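Local coordinates for protein Lys-gingipain W83 (Porphyromonas gingivalis, PDB 6I9A) that cleaves proteins after lysine as a secreted cysteine endopeptidase and may act as a virulence factor in periodontal disease, at residues H184-V189 / A315-D320; A275-S280 / S327-G332; Y313-T316 / S321-T324. One frame throughout, in Å; residues are numbered along the deposited sequence. Where two conformers were deposited one is given.

In the fold
All three contacts lie in the catalytic region of the chain, and helix 312-317 runs through two of them. Interaction 1 is the outermost, a small, partly exposed aromatic meeting just before the edge strand 188-192. Interaction 2 is buried near the middle of the chain, where strand 273-279 and helix 325-342 meet through apolar side chains alone. Interaction 3 is also buried, but its chemistry is metal coordination: carbonyl oxygens and one amide oxygen surround a sodium ion where helix 312-317 passes into the next loop. Interactions 1 and 3 share Ala315, Thr316 and that ion, while Ala331 and Ile328 of interaction 2 pack against the same two residues.

Interaction 1: H184-V189 / A315-D320; sequences HGYTDV and ATFLED. With NA (sodium ion), chain E.
The rings of Tyr186 and Phe317 meet by their edges, and His184 joins them. Tyr186 OH lies 3.5 Å from Phe317 CZ, near the plane of the phenyl ring, while Phe317 CE2 lies in the plane of the tyrosine ring, beside its CE2-OH side. The carbon borders touch as well, with Tyr186 CE2 3.9 Å from Phe317 CZ. The side chains approach from opposite directions and the two rings meet in their planes. His184 meets Phe317 obliquely, CD2 of His184 4.0 Å from CD2 of Phe317. Their planes stand at 89° with centroids 5.7 Å apart, yet this is neither a stack nor an edge-to-face pair. The histidine torsion, chi1 -73°, keeps its CG anti to the carbonyl carbon and brings CD2 to Phe317, while ND1 is hydrogen-bonded to Asn181 OD1, just before the segment in its own part of the chain. Arg369 also packs on Phe317, and Ala370 and Val153 pack on Tyr186.

Behind Phe317 the chain wraps around a sodium ion. Ala315 O at 2.7 Å, Thr316 O at 2.5 Å and Leu318 O at 2.3 Å bind the metal; Ser321, Tyr322 and Asn323 supply its other three oxygens. Ala315 O also accepts a bond from Leu318 N, so this one carbonyl serves both the turn and the ion. Phe317 sits between two of the metal-binding carbonyls in sequence but turns its ring to His184 and Tyr186.

The segment 184-189 leads into strand 188-192, an outermost strand of the six-stranded sheet, hydrogen-bonded to strand 152-157 through Asp188 and Val153. The arrangement is peripheral packing in the caspase-like alpha/beta fold of clan CD peptidases, joining the approach to an edge strand to helix 312-317 and the loop after it.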
loop_
_atom_site.group_PDB
_atom_site.type_symbol
_atom_site.label_atom_id
_atom_site.label_comp_id
_atom_site.label_asym_id
_atom_site.label_seq_id
_atom_site.Cartn_x
_atom_site.Cartn_y
_atom_site.Cartn_z
ATOM N N HIS A 184 15.249 -15.791 1.267
ATOM C CA HIS A 184 14.671 -14.657 0.536
ATOM C C HIS A 184 15.421 -13.365 0.810
ATOM O O HIS A 184 14.994 -12.301 0.377
ATOM C CB HIS A 184 13.178 -14.491 0.878
ATOM C CG HIS A 184 12.341 -15.568 0.251
ATOM N ND1 HIS A 184 12.351 -16.852 0.746
ATOM C CD2 HIS A 184 11.550 -15.528 -0.852
ATOM C CE1 HIS A 184 11.542 -17.558 -0.057
ATOM N NE2 HIS A 184 11.034 -16.802 -1.006
ATOM N N GLY A 185 16.567 -13.458 1.479
ATOM C CA GLY A 185 17.421 -12.298 1.742
ATOM C C GLY A 185 17.249 -11.611 3.071
ATOM O O GLY A 185 17.934 -10.614 3.299
ATOM N N TYR A 186 16.394 -12.103 3.952
ATOM C CA TYR A 186 16.208 -11.469 5.252
ATOM C C TYR A 186 17.238 -11.972 6.229
ATOM O O TYR A 186 17.283 -13.185 6.518
ATOM C CB TYR A 186 14.790 -11.718 5.800
ATOM C CG TYR A 186 13.759 -11.011 4.952
ATOM C CD1 TYR A 186 13.464 -9.665 5.161
ATOM C CD2 TYR A 186 13.016 -11.700 3.998
ATOM C CE1 TYR A 186 12.499 -9.003 4.391
ATOM C CE2 TYR A 186 12.040 -11.053 3.244
ATOM C CZ TYR A 186 11.757 -9.717 3.477
ATOM O OH TYR A 186 10.767 -9.104 2.732
ATOM N N THR A 187 18.085 -11.064 6.697
ATOM C CA THR A 187 19.156 -11.400 7.631
ATOM C C THR A 187 18.676 -11.475 9.066
ATOM O O THR A 187 19.339 -12.106 9.892
ATOM C CB THR A 187 20.273 -10.317 7.549
ATOM O OG1 THR A 187 19.722 -9.041 7.877
ATOM C CG2 THR A 187 20.908 -10.259 6.152
ATOM N N ASP A 188 17.578 -10.785 9.399
ATOM C CA ASP A 188 17.079 -10.713 10.770
ATOM C C ASP A 188 15.569 -10.768 10.751
ATOM O O ASP A 188 14.909 -9.818 10.305
ATOM C CB ASP A 188 17.556 -9.424 11.436
ATOM C CG ASP A 188 19.066 -9.316 11.491
ATOM O OD1 ASP A 188 19.666 -8.790 10.535
ATOM O OD2 ASP A 188 19.666 -9.843 12.453
ATOM N N VAL A 189 15.026 -11.887 11.174
ATOM C CA VAL A 189 13.598 -12.115 11.208
ATOM C C VAL A 189 13.241 -12.142 12.684
ATOM O O VAL A 189 13.267 -13.195 13.342
ATOM C CB VAL A 189 13.199 -13.358 10.425
ATOM C CG1 VAL A 189 11.690 -13.578 10.521
ATOM C CG2 VAL A 189 13.632 -13.245 8.964
ATOM N N ALA A 315 0.834 -13.559 -1.846
ATOM C CA ALA A 315 0.709 -12.589 -2.916
ATOM C C ALA A 315 1.869 -11.621 -2.867
ATOM O O ALA A 315 2.447 -11.295 -3.922
ATOM C CB ALA A 315 -0.613 -11.847 -2.731
ATOM N N THR A 316 2.227 -11.171 -1.660
ATOM C CA THR A 316 3.344 -10.227 -1.518
ATOM C C THR A 316 4.550 -10.775 -2.287
ATOM O O THR A 316 5.217 -10.028 -3.028
ATOM C CB THR A 316 3.693 -10.075 -0.013
ATOM O OG1 THR A 316 2.552 -9.531 0.708
ATOM C CG2 THR A 316 4.828 -9.086 0.151
ATOM N N PHE A 317 4.850 -12.059 -2.068
ATOM C CA PHE A 317 6.068 -12.640 -2.609
ATOM C C PHE A 317 5.968 -13.196 -4.031
ATOM O O PHE A 317 6.980 -13.612 -4.581
ATOM C CB PHE A 317 6.608 -13.690 -1.630
ATOM C CG PHE A 317 7.304 -13.029 -0.459
ATOM C CD1 PHE A 317 6.576 -12.479 0.587
ATOM C CD2 PHE A 317 8.682 -12.811 -0.485
ATOM C CE1 PHE A 317 7.212 -11.723 1.589
ATOM C CE2 PHE A 317 9.305 -12.105 0.544
ATOM C CZ PHE A 317 8.582 -11.549 1.543
ATOM N N LEU A 318 4.802 -13.133 -4.676
ATOM C CA LEU A 318 4.752 -13.335 -6.122
ATOM C C LEU A 318 5.581 -12.204 -6.743
ATOM O O LEU A 318 5.431 -11.032 -6.400
ATOM C CB LEU A 318 3.317 -13.289 -6.660
ATOM C CG LEU A 318 2.461 -14.465 -6.280
ATOM C CD1 LEU A 318 1.020 -14.211 -6.772
ATOM C CD2 LEU A 318 2.990 -15.779 -6.861
ATOM N N GLU A 319 6.481 -12.565 -7.643
ATOM C CA GLU A 319 7.363 -11.577 -8.242
ATOM C C GLU A 319 6.653 -10.674 -9.247
ATOM O O GLU A 319 7.014 -9.489 -9.339
ATOM C CB GLU A 319 8.555 -12.269 -8.934
ATOM C CG GLU A 319 9.520 -12.920 -7.954
ATOM C CD GLU A 319 10.296 -12.001 -7.029
ATOM O OE1 GLU A 319 10.865 -12.515 -6.039
ATOM O OE2 GLU A 319 10.345 -10.775 -7.280
ATOM N N ASP A 320 5.699 -11.223 -9.983
ATOM C CA ASP A 320 5.110 -10.507 -11.114
ATOM C C ASP A 320 3.724 -9.950 -10.887
ATOM O O ASP A 320 3.125 -9.419 -11.821
ATOM C CB ASP A 320 5.121 -11.420 -12.361
ATOM C CG ASP A 320 6.548 -11.813 -12.755
ATOM O OD1 ASP A 320 7.484 -11.025 -12.490
ATOM O OD2 ASP A 320 6.727 -12.920 -13.276
HETATM NA NA NA E . 4.099 -9.618 -5.171
#

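Interaction 2: A275-S280 / S327-G332; sequences AYIGSS and SIMWAG
Ile277 of strand 273-279 fits against Ile328 and Met329, two successive residues of helix 325-342. Along the helix, Ser327 comes first and faces away from the strand; its OG is hydrogen-bonded to Thr324 O in the helix's opening turn. Ile328 follows and touches the strand with the root of its side chain: its CB lies 4.2 Å from Ile277 CD1. The rest of this isoleucine packs on Leu243 and Ile245 of the neighbouring strand and on Thr316.

Met329 takes the larger share. Its CG is 4.0 Å from Ile277 CG2, and its CB sits 4.1 Å from that same methyl and equally close to Ile277 CD1, so the isoleucine straddles the base of the methionine. With chi1 of -178° the methionine chain starts out extended and carries SD to 4.1 Å from Ile277 CG2; a bend at chi3, 82°, then turns CE away from the strand. On the isoleucine, chi1 of -67° sets CG2 anti to the backbone N and turns both branches toward the helix.

Trp330 turns to another side, where its ring meets Trp354 and Tyr117 edge-to-face and its NE1 donates to His6 O. Ala331 faces helix 312-317 and packs on Ala315, while its N bonds back to Ser327 O at 2.9 Å. Gly332 N continues the helical pattern with Ile328 O.

The contact is wholly apolar and buried. Strand 273-279 lies between strand 242-247, parallel to it, and strand 357-361, antiparallel to it, whose Tyr357 and Val359 touch both Ile277 and Met329. Helix 325-342 thus rests on three adjacent strands of the six-stranded sheet, with helix 312-317 packed beside it.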
loop_
_atom_site.group_PDB
_atom_site.type_symbol
_atom_site.label_atom_id
_atom_site.label_comp_id
_atom_site.label_asym_id
_atom_site.label_seq_id
_atom_site.Cartn_x
_atom_site.Cartn_y
_atom_site.Cartn_z
ATOM N N ALA A 275 3.197 3.428 5.541
ATOM C CA ALA A 275 1.840 2.944 5.263
ATOM C C ALA A 275 1.497 1.964 6.362
ATOM O O ALA A 275 2.357 1.302 6.958
ATOM C CB ALA A 275 1.756 2.273 3.908
ATOM N N TYR A 276 0.185 1.843 6.587
ATOM C CA TYR A 276 -0.402 0.927 7.593
ATOM C C TYR A 276 -1.603 0.272 7.005
ATOM O O TYR A 276 -2.438 0.924 6.377
ATOM C CB TYR A 276 -0.810 1.723 8.835
ATOM C CG TYR A 276 -1.304 0.825 9.955
ATOM C CD1 TYR A 276 -0.417 0.030 10.676
ATOM C CD2 TYR A 276 -2.659 0.744 10.266
ATOM C CE1 TYR A 276 -0.856 -0.801 11.709
ATOM C CE2 TYR A 276 -3.107 -0.083 11.312
ATOM C CZ TYR A 276 -2.194 -0.855 12.020
ATOM O OH TYR A 276 -2.581 -1.687 13.028
ATOM N N ILE A 277 -1.699 -1.048 7.216
ATOM C CA ILE A 277 -2.928 -1.779 6.880
ATOM C C ILE A 277 -3.547 -2.271 8.183
ATOM O O ILE A 277 -2.844 -2.907 8.991
ATOM C CB ILE A 277 -2.633 -3.006 5.966
ATOM C CG1 ILE A 277 -2.133 -2.513 4.589
ATOM C CG2 ILE A 277 -3.918 -3.836 5.803
ATOM C CD1 ILE A 277 -1.456 -3.623 3.777
ATOM N N GLY A 278 -4.804 -1.962 8.411
ATOM C CA GLY A 278 -5.481 -2.456 9.591
ATOM C C GLY A 278 -6.972 -2.340 9.413
ATOM O O GLY A 278 -7.478 -1.928 8.348
ATOM N N SER A 279 -7.697 -2.683 10.463
ATOM C CA SER A 279 -9.155 -2.771 10.431
ATOM C C SER A 279 -9.803 -1.639 11.202
ATOM O O SER A 279 -9.375 -1.282 12.297
ATOM C CB SER A 279 -9.577 -4.087 11.066
ATOM O OG SER A 279 -10.992 -4.255 10.993
ATOM N N SER A 280 -10.848 -1.034 10.594
ATOM C CA SER A 280 -11.642 -0.013 11.282
ATOM C C SER A 280 -12.555 -0.635 12.381
ATOM O O SER A 280 -12.523 -0.163 13.513
ATOM C CB SER A 280 -12.422 0.771 10.230
ATOM O OG SER A 280 -13.369 1.590 10.895
ATOM N N SER A 327 -2.257 -3.939 -2.815
ATOM C CA SER A 327 -2.474 -5.305 -3.277
ATOM C C SER A 327 -2.297 -6.323 -2.153
ATOM O O SER A 327 -2.864 -7.414 -2.242
ATOM C CB SER A 327 -1.583 -5.631 -4.472
ATOM O OG SER A 327 -0.230 -5.808 -4.083
ATOM N N ILE A 328 -1.490 -6.034 -1.137
ATOM C CA ILE A 328 -1.316 -6.986 0.008
ATOM C C ILE A 328 -2.667 -7.103 0.706
ATOM O O ILE A 328 -3.135 -8.208 1.029
ATOM C CB ILE A 328 -0.206 -6.513 0.956
ATOM C CG1 ILE A 328 1.142 -6.468 0.217
ATOM C CG2 ILE A 328 -0.145 -7.391 2.187
ATOM C CD1 ILE A 328 2.254 -5.837 1.031
ATOM N N MET A 329 -3.312 -5.939 0.970
ATOM C CA MET A 329 -4.634 -5.932 1.623
ATOM C C MET A 329 -5.687 -6.623 0.753
ATOM O O MET A 329 -6.497 -7.391 1.245
ATOM C CB MET A 329 -5.015 -4.482 1.927
ATOM C CG MET A 329 -6.357 -4.354 2.644
ATOM S SD MET A 329 -6.750 -2.662 3.087
ATOM C CE MET A 329 -7.414 -2.024 1.542
ATOM N N TRP A 330 -5.633 -6.353 -0.557
ATOM C CA TRP A 330 -6.559 -6.938 -1.527
ATOM C C TRP A 330 -6.455 -8.459 -1.464
ATOM O O TRP A 330 -7.459 -9.161 -1.394
ATOM C CB TRP A 330 -6.156 -6.434 -2.920
ATOM C CG TRP A 330 -7.127 -6.844 -3.981
ATOM C CD1 TRP A 330 -7.104 -7.988 -4.715
ATOM C CD2 TRP A 330 -8.209 -6.066 -4.469
ATOM N NE1 TRP A 330 -8.158 -7.972 -5.636
ATOM C CE2 TRP A 330 -8.835 -6.799 -5.499
ATOM C CE3 TRP A 330 -8.715 -4.823 -4.117
ATOM C CZ2 TRP A 330 -9.962 -6.300 -6.188
ATOM C CZ3 TRP A 330 -9.809 -4.335 -4.786
ATOM C CH2 TRP A 330 -10.419 -5.071 -5.798
ATOM N N ALA A 331 -5.234 -9.005 -1.514
ATOM C CA ALA A 331 -5.014 -10.456 -1.481
ATOM C C ALA A 331 -5.571 -11.053 -0.185
ATOM O O ALA A 331 -6.171 -12.133 -0.205
ATOM C CB ALA A 331 -3.516 -10.747 -1.613
ATOM N N GLY A 332 -5.363 -10.381 0.955
ATOM C CA GLY A 332 -5.913 -10.899 2.215
ATOM C C GLY A 332 -7.409 -10.979 2.156
ATOM O O GLY A 332 -8.028 -11.988 2.527
#

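Interaction 3: Y313-T316 / S321-T324; sequences YDAT and SYNT. With NA (sodium ion), chain E; NA (sodium ion), chain F.
A sodium site ties helix 312-317 to the loop that follows and leads to helix 325-342, where the Ala315 methyl packs on CB and CG of Tyr322. The loop brings three of the six protein oxygens: Ser321 O at 2.4 Å, Tyr322 O at 2.5 Å and Asn323 OD1 at 2.4 Å from the ion. The carbonyls of Ala315, Thr316 and Leu318 supply the others. All six are neutral oxygens, and the ion lets carbonyls crowd together: Ala315 O and Tyr322 O are 3.4 Å apart without a hydrogen bond between them.

Tyr322 has left-handed backbone angles, phi 53° and psi 58°, a sharp turn between two successive metal-binding carbonyls. Its side chain starts toward the helix, with CG 3.6 Å from Ala315 CB, and the ring then runs off obliquely to pack with Met310, Ser327 and Leu334. Asn323 starts away from the helix, but chi1 of -71° swings its amide back so that OD1 reaches the metal; its ND2 is hydrogen-bonded to the backbone O of Glu319, which probably fixes the amide's rotation. Thr324 then serves as N-cap of helix 325-342.

Next to Ala315, Asp314 OD2 binds a second sodium ion at 2.4 Å, together with a water and oxygens of Tyr174, Val293, Thr308 and Ser309. Tyr179 OH holds its other oxygen, OD1. The first ion's six-oxygen site, five backbone carbonyls and one asparagine side chain, closes the link between helices 312-317 and 325-342 in the caspase-like fold of this clan CD peptidase.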
loop_
_atom_site.group_PDB
_atom_site.type_symbol
_atom_site.label_atom_id
_atom_site.label_comp_id
_atom_site.label_asym_id
_atom_site.label_seq_id
_atom_site.Cartn_x
_atom_site.Cartn_y
_atom_site.Cartn_z
ATOM N N TYR A 313 0.516 -13.058 2.471
ATOM C CA TYR A 313 1.972 -13.320 2.395
ATOM C C TYR A 313 2.359 -13.895 1.022
ATOM O O TYR A 313 3.314 -13.446 0.391
ATOM C CB TYR A 313 2.426 -14.301 3.476
ATOM C CG TYR A 313 2.280 -13.907 4.934
ATOM C CD1 TYR A 313 2.492 -12.605 5.364
ATOM C CD2 TYR A 313 2.025 -14.868 5.892
ATOM C CE1 TYR A 313 2.458 -12.277 6.725
ATOM C CE2 TYR A 313 2.015 -14.555 7.248
ATOM C CZ TYR A 313 2.237 -13.263 7.659
ATOM O OH TYR A 313 2.252 -13.022 9.000
ATOM N N ASP A 314 1.573 -14.869 0.552
ATOM C CA ASP A 314 1.850 -15.497 -0.739
ATOM C C ASP A 314 1.839 -14.458 -1.848
ATOM O O ASP A 314 2.736 -14.441 -2.717
ATOM C CB ASP A 314 0.804 -16.565 -1.088
ATOM C CG ASP A 314 0.676 -17.742 -0.157
ATOM O OD1 ASP A 314 1.745 -18.288 0.272
ATOM O OD2 ASP A 314 -0.475 -18.140 0.146
ATOM N N ALA A 315 0.834 -13.559 -1.846
ATOM C CA ALA A 315 0.709 -12.589 -2.916
ATOM C C ALA A 315 1.869 -11.621 -2.867
ATOM O O ALA A 315 2.447 -11.295 -3.922
ATOM C CB ALA A 315 -0.613 -11.847 -2.731
ATOM N N THR A 316 2.227 -11.171 -1.660
ATOM C CA THR A 316 3.344 -10.227 -1.518
ATOM C C THR A 316 4.550 -10.775 -2.287
ATOM O O THR A 316 5.217 -10.028 -3.028
ATOM C CB THR A 316 3.693 -10.075 -0.013
ATOM O OG1 THR A 316 2.552 -9.531 0.708
ATOM C CG2 THR A 316 4.828 -9.086 0.151
ATOM N N SER A 321 3.224 -10.005 -9.653
ATOM C CA SER A 321 1.934 -9.377 -9.363
ATOM C C SER A 321 1.875 -9.160 -7.865
ATOM O O SER A 321 2.749 -9.604 -7.092
ATOM C CB SER A 321 0.770 -10.256 -9.852
ATOM O OG SER A 321 0.720 -11.498 -9.184
ATOM N N TYR A 322 0.853 -8.409 -7.435
ATOM C CA TYR A 322 0.593 -8.070 -6.024
ATOM C C TYR A 322 1.858 -7.464 -5.402
ATOM O O TYR A 322 2.392 -7.918 -4.395
ATOM C CB TYR A 322 0.108 -9.299 -5.226
ATOM C CG TYR A 322 -1.252 -9.786 -5.648
ATOM C CD1 TYR A 322 -2.397 -9.259 -5.071
ATOM C CD2 TYR A 322 -1.394 -10.766 -6.636
ATOM C CE1 TYR A 322 -3.648 -9.657 -5.479
ATOM C CE2 TYR A 322 -2.679 -11.179 -7.042
ATOM C CZ TYR A 322 -3.773 -10.629 -6.426
ATOM O OH TYR A 322 -5.073 -11.012 -6.752
ATOM N N ASN A 323 2.310 -6.375 -6.022
ATOM C CA ASN A 323 3.546 -5.695 -5.638
ATOM C C ASN A 323 3.331 -4.349 -4.975
ATOM O O ASN A 323 4.339 -3.715 -4.638
ATOM C CB ASN A 323 4.483 -5.580 -6.865
ATOM C CG ASN A 323 5.027 -6.947 -7.195
ATOM O OD1 ASN A 323 5.243 -7.771 -6.277
ATOM N ND2 ASN A 323 5.246 -7.264 -8.463
ATOM N N THR A 324 2.093 -3.918 -4.723
ATOM C CA THR A 324 1.825 -2.672 -4.001
ATOM C C THR A 324 1.355 -2.962 -2.587
ATOM O O THR A 324 0.855 -4.049 -2.289
ATOM C CB THR A 324 0.815 -1.833 -4.750
ATOM O OG1 THR A 324 -0.441 -2.530 -4.806
ATOM C CG2 THR A 324 1.318 -1.382 -6.105
HETATM NA NA NA E . 4.099 -9.618 -5.171
HETATM NA NA NA F . -1.374 -20.096 1.078
HETATM O O HOH W 1 -0.848 -21.281 -0.994
#